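Local coordinates for protein tRNA (adenine(58)-N(1))-methyltransferase TrmI (Thermus thermophilus, PDB 2PWY) that catalyses the S-adenosyl-L-methionine-dependent methylation of adenosine 58 of tRNA at N1, an activity required for growth at extreme temperatures, at residues 18-23 with 28-33. Numbering follows the deposited sequence.
Sequences RAYLVF and GVFHHH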
loop_
_atom_site.group_PDB
_atom_site.type_symbol
_atom_site.label_atom_id
_atom_site.label_comp_id
_atom_site.label_asym_id
_atom_site.label_seq_id
_atom_site.Cartn_x
_atom_site.Cartn_y
_atom_site.Cartn_z
ATOM N N ARG A 18 20.732 17.325 2.358
ATOM C CA ARG A 18 21.395 16.607 3.446
ATOM C C ARG A 18 21.097 17.293 4.783
ATOM O O ARG A 18 21.127 18.520 4.874
ATOM C CB ARG A 18 22.905 16.531 3.206
ATOM N N ALA A 19 20.806 16.497 5.809
ATOM C CA ALA A 19 20.461 17.023 7.136
ATOM C C ALA A 19 21.540 16.722 8.171
ATOM O O ALA A 19 22.149 15.650 8.157
ATOM C CB ALA A 19 19.118 16.475 7.598
ATOM N N TYR A 20 21.767 17.679 9.066
ATOM C CA TYR A 20 22.810 17.577 10.078
ATOM C C TYR A 20 22.284 18.074 11.406
ATOM O O TYR A 20 21.761 19.184 11.495
ATOM C CB TYR A 20 24.024 18.428 9.701
ATOM C CG TYR A 20 24.540 18.220 8.297
ATOM C CD1 TYR A 20 25.605 17.350 8.048
ATOM C CD2 TYR A 20 23.977 18.904 7.218
ATOM C CE1 TYR A 20 26.087 17.158 6.752
ATOM C CE2 TYR A 20 24.457 18.718 5.919
ATOM C CZ TYR A 20 25.509 17.845 5.698
ATOM O OH TYR A 20 25.983 17.654 4.412
ATOM N N LEU A 21 22.451 17.254 12.437
ATOM C CA LEU A 21 22.049 17.622 13.778
ATOM C C LEU A 21 23.241 18.269 14.466
ATOM O O LEU A 21 24.339 17.700 14.516
ATOM C CB LEU A 21 21.556 16.383 14.535
ATOM C CG LEU A 21 20.650 16.502 15.759
ATOM C CD1 LEU A 21 19.338 17.253 15.486
ATOM C CD2 LEU A 21 20.349 15.103 16.273
ATOM N N VAL A 22 23.031 19.478 14.966
ATOM C CA VAL A 22 24.104 20.265 15.566
ATOM C C VAL A 22 23.690 20.676 16.973
ATOM O O VAL A 22 22.572 21.145 17.194
ATOM C CB VAL A 22 24.459 21.495 14.685
ATOM C CG1 VAL A 22 25.510 22.376 15.355
ATOM C CG2 VAL A 22 24.932 21.039 13.301
ATOM N N PHE A 23 24.588 20.449 17.925
ATOM C CA PHE A 23 24.386 20.861 19.304
ATOM C C PHE A 23 25.281 22.086 19.512
ATOM O O PHE A 23 26.488 21.950 19.730
ATOM C CB PHE A 23 24.725 19.717 20.265
ATOM C CG PHE A 23 23.875 18.485 20.060
ATOM C CD1 PHE A 23 22.727 18.280 20.819
ATOM C CD2 PHE A 23 24.210 17.544 19.084
ATOM C CE1 PHE A 23 21.924 17.143 20.618
ATOM C CE2 PHE A 23 23.419 16.406 18.870
ATOM C CZ PHE A 23 22.273 16.203 19.639
ATOM N N GLY A 28 32.113 26.870 18.839
ATOM C CA GLY A 28 31.868 25.711 17.981
ATOM C C GLY A 28 31.812 26.093 16.514
ATOM O O GLY A 28 31.443 27.216 16.166
ATOM N N VAL A 29 32.181 25.150 15.653
ATOM C CA VAL A 29 32.177 25.369 14.211
ATOM C C VAL A 29 31.553 24.167 13.509
ATOM O O VAL A 29 31.926 23.017 13.770
ATOM C CB VAL A 29 33.613 25.610 13.666
ATOM C CG1 VAL A 29 33.629 25.643 12.146
ATOM C CG2 VAL A 29 34.209 26.900 14.254
ATOM N N PHE A 30 30.595 24.443 12.628
ATOM C CA PHE A 30 30.005 23.417 11.781
ATOM C C PHE A 30 30.830 23.333 10.516
ATOM O O PHE A 30 30.992 24.328 9.815
ATOM C CB PHE A 30 28.541 23.760 11.438
ATOM C CG PHE A 30 27.904 22.799 10.462
ATOM C CD1 PHE A 30 27.584 21.505 10.857
ATOM C CD2 PHE A 30 27.638 23.188 9.149
ATOM C CE1 PHE A 30 26.997 20.605 9.964
ATOM C CE2 PHE A 30 27.047 22.290 8.241
ATOM C CZ PHE A 30 26.734 21.004 8.653
ATOM N N HIS A 31 31.358 22.147 10.229
ATOM C CA HIS A 31 32.188 21.949 9.046
ATOM C C HIS A 31 31.355 21.398 7.908
ATOM O O HIS A 31 30.511 20.521 8.109
ATOM C CB HIS A 31 33.370 21.026 9.356
ATOM C CG HIS A 31 34.276 21.562 10.420
ATOM N ND1 HIS A 31 35.271 22.479 10.155
ATOM C CD2 HIS A 31 34.319 21.332 11.754
ATOM C CE1 HIS A 31 35.896 22.783 11.280
ATOM N NE2 HIS A 31 35.336 22.105 12.265
ATOM N N HIS A 32 31.588 21.933 6.712
ATOM C CA HIS A 32 30.802 21.575 5.535
ATOM C C HIS A 32 31.610 21.910 4.291
ATOM O O HIS A 32 32.350 22.898 4.286
ATOM C CB HIS A 32 29.474 22.339 5.538
ATOM C CG HIS A 32 28.506 21.870 4.502
ATOM N ND1 HIS A 32 28.500 22.365 3.215
ATOM C CD2 HIS A 32 27.513 20.954 4.559
ATOM C CE1 HIS A 32 27.542 21.772 2.525
ATOM N NE2 HIS A 32 26.926 20.914 3.318
ATOM N N HIS A 33 31.454 21.103 3.241
ATOM C CA HIS A 33 32.327 21.199 2.061
ATOM C C HIS A 33 32.302 22.546 1.314
ATOM O O HIS A 33 33.302 22.942 0.700
ATOM C CB HIS A 33 32.145 20.002 1.110
ATOM C CG HIS A 33 30.903 20.057 0.273
ATOM N ND1 HIS A 33 29.647 19.788 0.778
ATOM C CD2 HIS A 33 30.729 20.317 -1.047
ATOM C CE1 HIS A 33 28.753 19.897 -0.190
ATOM N NE2 HIS A 33 29.383 20.217 -1.308
#
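Tyr20 OH and His32 NE2 both hydrogen-bond to one carboxylate oxygen, OD2 of Asp14. The two polar ends therefore lie side by side, with Tyr20 OH 3.6 Å from His32 NE2, and share the acid rather than bonding each other. His32 ND1 accepts a weak hydrogen bond from Lys34 N, which is consistent with a neutral ring carrying its hydrogen on NE2. The two rings stand steeply to each other, with planes at 81°, and His32 CD2 lies 3.9 Å from Tyr20 CZ.

Further back on the tyrosine, Phe30 makes a T-shaped pair. Its edge points at one face of the Tyr20 ring, and its CZ sits 3.6 Å from Tyr20 CG. The ring centroids are 5.2 Å apart and the planes meet at 71°. Phe30 CG is anti to the backbone N (chi1 175°), a torsion that brings CE1 and CZ up to Tyr20. Val22 CG2 touches the same phenyl ring obliquely, 3.6 Å from Phe30 CD1. Leu12 of the neighbouring strand 10-13 touches both Val22 and Phe30.

No hydrogen bond joins the two segments directly. Replacing Tyr20 by an alanine is likely to leave the Phe30 edge without the aromatic face it meets, and Asp14 OD2 without the hydroxyl.

Within this chain, strand 19-22 is an edge strand of a four-stranded antiparallel sheet, and strand 29-30 pairs separately with 37-38. The contact thus joins two sheets through an aromatic cluster of Tyr20, Phe30 and His32, within the small N-terminal domain that may take part in tRNA recognition.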